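Long-range contacts in ribosomal RNA small subunit methyltransferase E (PDB 5VM8), which probably transfers a methyl group from S-adenosylmethionine to the N3 of a uridine in 16S ribosomal RNA: residues S104-V109 with C144-R149; R119-L124 with G200-W205. All coordinates share one frame; numbering follows the deposited sequence.

How the contacts relate
Both contacts belong to the SPOUT methyltransferase domain, a parallel sheet flanked by helices whose chain is tied in a trefoil knot, and they lie at opposite ends of its strands. Contact 1 joins the C-terminal ends of helices 94-106 and 128-147, the first of which leads into strand 111-116; contact 2 joins the loops that follow strands 111-116 and 195-199. Strand 111-116 thus runs from one to the other, and helix 128-147 leads back from 119-124 to 144-149. Their centres are about 25 Å apart and their nearest atoms about 12 Å. Loop 200-205 carries the family's GPEGG signature, probably placing contact 2 close to the S-adenosylmethionine pocket; contact 1 is structural packing.

Contact 1: residues S104-V109 with C144-R149; sequences SVELGV and CEQSGR
Arg149 reaches from the turn after helix 128-147 to the backbone carbonyls at the end of helix 94-106. Its NH1 donates to Val105 O at 2.9 Å, in the carbonyl plane and on a lone pair. NH1 and NH2 also converge end-on upon Val109 O, each at 3.0 Å and from the same face of that carbonyl. Both oxygens lie at the edge of the guanidinium, in its plane. An extended chi2 followed by a bend at chi3 (65°) swings the head group into this position.

Beside this polar group, Val105 CG1 packs against Cys144 SG at 3.7 Å, and the valine also touches Val140 and Ala143 of helix 128-147. Nearer solvent, Glu106 and Gln146 cross at about a right angle, with Glu106 CG 3.6 Å from Gln146 OE1. A water donates to both Glu106 OE2 and Gln146 OE1, while the carboxylate also forms a salt bridge with Lys103.

Further out, the backbone and a second charge set the arginine in place. Gly108, with positive phi, closes helix 94-106 in a Schellman motif and brings Val109 round so that its carbonyl meets the same guanidinium as Val105 O. Gly148, also at positive phi, takes the chain out of helix 128-147, where Arg149 N bonds to Cys144 O at 3.0 Å. Glu80 pairs with Arg149 NH2.

A buried cation thus gives Val105 O a second donor beside Gly108 N and supplies Val109 O with two N-H groups; its charge is probably balanced by Glu80 and favoured by the helix dipole.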
loop_
_atom_site.group_PDB
_atom_site.type_symbol
_atom_site.label_atom_id
_atom_site.label_comp_id
_atom_site.label_asym_id
_atom_site.label_seq_id
_atom_site.Cartn_x
_atom_site.Cartn_y
_atom_site.Cartn_z
ATOM N N SER A 104 2.018 3.411 4.951
ATOM C CA SER A 104 2.399 3.747 3.593
ATOM C C SER A 104 1.165 3.867 2.694
ATOM O O SER A 104 1.156 4.679 1.752
ATOM C CB SER A 104 3.437 2.723 3.077
ATOM O OG SER A 104 2.845 1.573 2.515
ATOM N N VAL A 105 0.125 3.074 2.972
ATOM C CA VAL A 105 -1.152 3.198 2.265
ATOM C C VAL A 105 -1.847 4.503 2.638
ATOM O O VAL A 105 -2.373 5.206 1.772
ATOM C CB VAL A 105 -2.053 1.979 2.553
ATOM C CG1 VAL A 105 -3.456 2.211 2.003
ATOM C CG2 VAL A 105 -1.434 0.694 1.943
ATOM N N GLU A 106 -1.883 4.843 3.930
ATOM C CA GLU A 106 -2.447 6.131 4.322
ATOM C C GLU A 106 -1.709 7.271 3.642
ATOM O O GLU A 106 -2.325 8.283 3.288
ATOM C CB GLU A 106 -2.396 6.344 5.837
ATOM C CG GLU A 106 -3.230 5.377 6.672
ATOM C CD GLU A 106 -2.907 5.492 8.169
ATOM O OE1 GLU A 106 -2.703 6.627 8.661
ATOM O OE2 GLU A 106 -2.752 4.463 8.836
ATOM N N LEU A 107 -0.392 7.129 3.446
ATOM C CA LEU A 107 0.409 8.175 2.824
ATOM C C LEU A 107 0.388 8.106 1.302
ATOM O O LEU A 107 1.094 8.882 0.655
ATOM C CB LEU A 107 1.842 8.111 3.331
ATOM C CG LEU A 107 1.934 8.325 4.839
ATOM C CD1 LEU A 107 3.276 7.887 5.378
ATOM C CD2 LEU A 107 1.694 9.801 5.187
ATOM N N GLY A 108 -0.383 7.194 0.717
ATOM C CA GLY A 108 -0.688 7.244 -0.693
ATOM C C GLY A 108 0.186 6.415 -1.608
ATOM O O GLY A 108 0.161 6.645 -2.825
ATOM N N VAL A 109 0.949 5.465 -1.072
ATOM C CA VAL A 109 1.807 4.638 -1.914
ATOM C C VAL A 109 0.946 3.915 -2.945
ATOM O O VAL A 109 -0.203 3.545 -2.664
ATOM C CB VAL A 109 2.619 3.674 -1.025
ATOM C CG1 VAL A 109 1.787 2.455 -0.589
ATOM C CG2 VAL A 109 3.895 3.268 -1.683
ATOM N N CYS A 144 -7.204 1.316 3.112
ATOM C CA CYS A 144 -7.946 2.059 2.103
ATOM C C CYS A 144 -9.352 2.391 2.586
ATOM O O CYS A 144 -9.855 3.500 2.350
ATOM C CB CYS A 144 -7.991 1.272 0.794
ATOM S SG CYS A 144 -6.360 1.130 0.004
ATOM N N GLU A 145 -9.998 1.441 3.256
ATOM C CA GLU A 145 -11.321 1.693 3.815
ATOM C C GLU A 145 -11.300 2.854 4.808
ATOM O O GLU A 145 -12.228 3.676 4.828
ATOM C CB GLU A 145 -11.874 0.415 4.454
ATOM C CG GLU A 145 -12.203 -0.707 3.460
ATOM C CD GLU A 145 -12.664 -2.013 4.132
ATOM O OE1 GLU A 145 -12.391 -2.216 5.335
ATOM O OE2 GLU A 145 -13.304 -2.845 3.454
ATOM N N GLN A 146 -10.251 2.938 5.635
ATOM C CA GLN A 146 -10.157 3.977 6.660
ATOM C C GLN A 146 -9.723 5.336 6.091
ATOM O O GLN A 146 -10.288 6.377 6.442
ATOM C CB GLN A 146 -9.167 3.523 7.745
ATOM C CG GLN A 146 -8.787 4.590 8.785
ATOM C CD GLN A 146 -7.649 5.514 8.325
ATOM O OE1 GLN A 146 -6.703 5.073 7.677
ATOM N NE2 GLN A 146 -7.763 6.810 8.642
ATOM N N SER A 147 -8.680 5.351 5.261
ATOM C CA SER A 147 -8.120 6.607 4.783
ATOM C C SER A 147 -8.920 7.197 3.635
ATOM O O SER A 147 -8.629 8.315 3.196
ATOM C CB SER A 147 -6.687 6.389 4.314
ATOM O OG SER A 147 -6.721 5.600 3.143
ATOM N N GLY A 148 -9.925 6.479 3.152
ATOM C CA GLY A 148 -10.738 6.985 2.068
ATOM C C GLY A 148 -10.176 6.795 0.680
ATOM O O GLY A 148 -10.495 7.579 -0.210
ATOM N N ARG A 149 -9.328 5.792 0.460
ATOM C CA ARG A 149 -8.857 5.543 -0.891
ATOM C C ARG A 149 -9.807 4.578 -1.587
ATOM O O ARG A 149 -10.107 3.508 -1.059
ATOM C CB ARG A 149 -7.430 4.996 -0.862
ATOM C CG ARG A 149 -6.416 6.082 -0.562
ATOM C CD ARG A 149 -5.027 5.530 -0.481
ATOM N NE ARG A 149 -4.592 5.013 -1.769
ATOM C CZ ARG A 149 -3.366 4.584 -2.024
ATOM N NH1 ARG A 149 -2.445 4.625 -1.073
ATOM N NH2 ARG A 149 -3.062 4.116 -3.223
HETATM O O HOH W 1 -5.189 2.871 8.353
#

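Contact 2: residues R119-L124 with G200-W205; sequences RCIVRL and GPEGGW
Arg119 lies against the end of the type I turn Pro201-Gly204 within the GPEGG signature of the RsmE-type SPOUT methyltransferases. With CG anti to its own carbonyl carbon (chi1 -70°) and the chain extended as far as NE, the side chain runs past three successive carbonyls of this loop. Its CD passes 3.5 Å from Gly204 O, and NH1 donates to Gly203 O at 2.7 Å. That oxygen is near the guanidinium plane, though the donor tilts 30° from the carbonyl plane. At the root of the side chain, Arg119 CB is 4.2 Å from Pro201 CG, on a buried ring that also touches Ser117. A water accepts from Arg119 N and donates to Gly204 O.

Ile121 and Glu202 approach from opposite directions. A bend at chi2 (87°) folds the glutamate back so that OE2 comes within 3.7 Å of Ile121 CD1, while OE1 accepts from Ser93 N. A water that accepts from Ile121 N also lies 2.9 Å from Glu202 OE2. Trp205 CB points away from 119-124 and NE1 is bonded to Met177 O, but Trp205 O sits over one guanidinium face, offset toward the rim, 3.5 Å from Arg119 NH1 and not hydrogen-bonded to it.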
loop_
_atom_site.group_PDB
_atom_site.type_symbol
_atom_site.label_atom_id
_atom_site.label_comp_id
_atom_site.label_asym_id
_atom_site.label_seq_id
_atom_site.Cartn_x
_atom_site.Cartn_y
_atom_site.Cartn_z
ATOM N N ARG A 119 19.061 -10.515 4.910
ATOM C CA ARG A 119 18.846 -10.515 6.348
ATOM C C ARG A 119 17.381 -10.697 6.742
ATOM O O ARG A 119 16.994 -10.313 7.843
ATOM C CB ARG A 119 19.443 -9.252 6.963
ATOM C CG ARG A 119 20.964 -9.304 6.897
ATOM C CD ARG A 119 21.586 -8.001 7.330
ATOM N NE ARG A 119 23.013 -8.008 7.045
ATOM C CZ ARG A 119 23.832 -6.992 7.269
ATOM N NH1 ARG A 119 23.364 -5.865 7.775
ATOM N NH2 ARG A 119 25.115 -7.100 6.976
ATOM N N CYS A 120 16.586 -11.323 5.884
ATOM C CA CYS A 120 15.232 -11.703 6.236
ATOM C C CYS A 120 15.234 -12.747 7.348
ATOM O O CYS A 120 15.896 -13.781 7.242
ATOM C CB CYS A 120 14.516 -12.242 5.004
ATOM S SG CYS A 120 12.825 -12.694 5.318
ATOM N N ILE A 121 14.467 -12.479 8.408
ATOM C CA ILE A 121 14.282 -13.366 9.548
ATOM C C ILE A 121 12.829 -13.829 9.665
ATOM O O ILE A 121 12.419 -14.328 10.710
ATOM C CB ILE A 121 14.754 -12.703 10.856
ATOM C CG1 ILE A 121 14.009 -11.375 11.063
ATOM C CG2 ILE A 121 16.264 -12.543 10.848
ATOM C CD1 ILE A 121 14.550 -10.483 12.179
ATOM N N VAL A 122 12.049 -13.690 8.601
ATOM C CA VAL A 122 10.659 -14.111 8.605
ATOM C C VAL A 122 10.568 -15.466 7.916
ATOM O O VAL A 122 11.066 -15.654 6.795
ATOM C CB VAL A 122 9.737 -13.077 7.927
ATOM C CG1 VAL A 122 8.329 -13.656 7.768
ATOM C CG2 VAL A 122 9.679 -11.758 8.734
ATOM N N ARG A 123 9.939 -16.408 8.593
ATOM C CA ARG A 123 9.766 -17.739 8.049
ATOM C C ARG A 123 8.749 -17.695 6.914
ATOM O O ARG A 123 7.639 -17.190 7.087
ATOM C CB ARG A 123 9.321 -18.670 9.177
ATOM C CG ARG A 123 9.009 -20.062 8.731
ATOM C CD ARG A 123 9.298 -21.061 9.795
ATOM N NE ARG A 123 9.051 -22.391 9.285
ATOM C CZ ARG A 123 8.330 -23.305 9.913
ATOM N NH1 ARG A 123 7.793 -23.034 11.090
ATOM N NH2 ARG A 123 8.156 -24.497 9.367
ATOM N N LEU A 124 9.123 -18.204 5.737
ATOM C CA LEU A 124 8.221 -18.168 4.586
ATOM C C LEU A 124 7.938 -19.525 3.944
ATOM O O LEU A 124 7.236 -19.557 2.928
ATOM C CB LEU A 124 8.758 -17.215 3.505
ATOM C CG LEU A 124 9.020 -15.743 3.855
ATOM C CD1 LEU A 124 9.605 -15.047 2.679
ATOM C CD2 LEU A 124 7.758 -15.011 4.287
ATOM N N GLY A 200 15.166 -1.653 3.413
ATOM C CA GLY A 200 15.653 -2.875 3.996
ATOM C C GLY A 200 14.917 -3.344 5.232
ATOM O O GLY A 200 13.996 -2.694 5.737
ATOM N N PRO A 201 15.290 -4.521 5.703
ATOM C CA PRO A 201 14.664 -5.084 6.902
ATOM C C PRO A 201 15.328 -4.545 8.150
ATOM O O PRO A 201 16.160 -3.639 8.045
ATOM C CB PRO A 201 14.889 -6.604 6.746
ATOM C CG PRO A 201 16.219 -6.696 5.964
ATOM C CD PRO A 201 16.265 -5.449 5.072
ATOM N N GLU A 202 14.954 -5.096 9.314
ATOM C CA GLU A 202 15.595 -4.749 10.577
ATOM C C GLU A 202 17.114 -4.772 10.448
ATOM O O GLU A 202 17.791 -3.779 10.739
ATOM C CB GLU A 202 15.179 -5.740 11.685
ATOM C CG GLU A 202 13.701 -6.021 11.849
ATOM C CD GLU A 202 13.150 -7.149 10.976
ATOM O OE1 GLU A 202 12.009 -7.578 11.253
ATOM O OE2 GLU A 202 13.825 -7.609 10.025
ATOM N N GLY A 203 17.660 -5.901 9.977
ATOM C CA GLY A 203 19.098 -6.097 9.885
ATOM C C GLY A 203 19.797 -5.237 8.851
ATOM O O GLY A 203 21.032 -5.170 8.857
ATOM N N GLY A 204 19.045 -4.619 7.931
ATOM C CA GLY A 204 19.639 -3.715 6.970
ATOM C C GLY A 204 20.118 -4.391 5.699
ATOM O O GLY A 204 19.891 -5.578 5.440
ATOM N N TRP A 205 20.773 -3.585 4.869
ATOM C CA TRP A 205 21.364 -4.069 3.625
ATOM C C TRP A 205 22.751 -4.677 3.839
ATOM O O TRP A 205 23.534 -4.193 4.659
ATOM C CB TRP A 205 21.497 -2.926 2.618
ATOM C CG TRP A 205 20.219 -2.234 2.260
ATOM C CD1 TRP A 205 19.942 -0.896 2.367
ATOM C CD2 TRP A 205 19.050 -2.845 1.710
ATOM N NE1 TRP A 205 18.677 -0.646 1.904
ATOM C CE2 TRP A 205 18.106 -1.826 1.499
ATOM C CE3 TRP A 205 18.712 -4.166 1.371
ATOM C CZ2 TRP A 205 16.849 -2.075 0.945
ATOM C CZ3 TRP A 205 17.455 -4.418 0.846
ATOM C CH2 TRP A 205 16.530 -3.378 0.655
HETATM O O HOH W 2 19.393 -7.509 3.765
HETATM O O HOH W 3 16.004 -8.585 9.346
HETATM O O HOH W 4 13.079 -9.905 8.354
#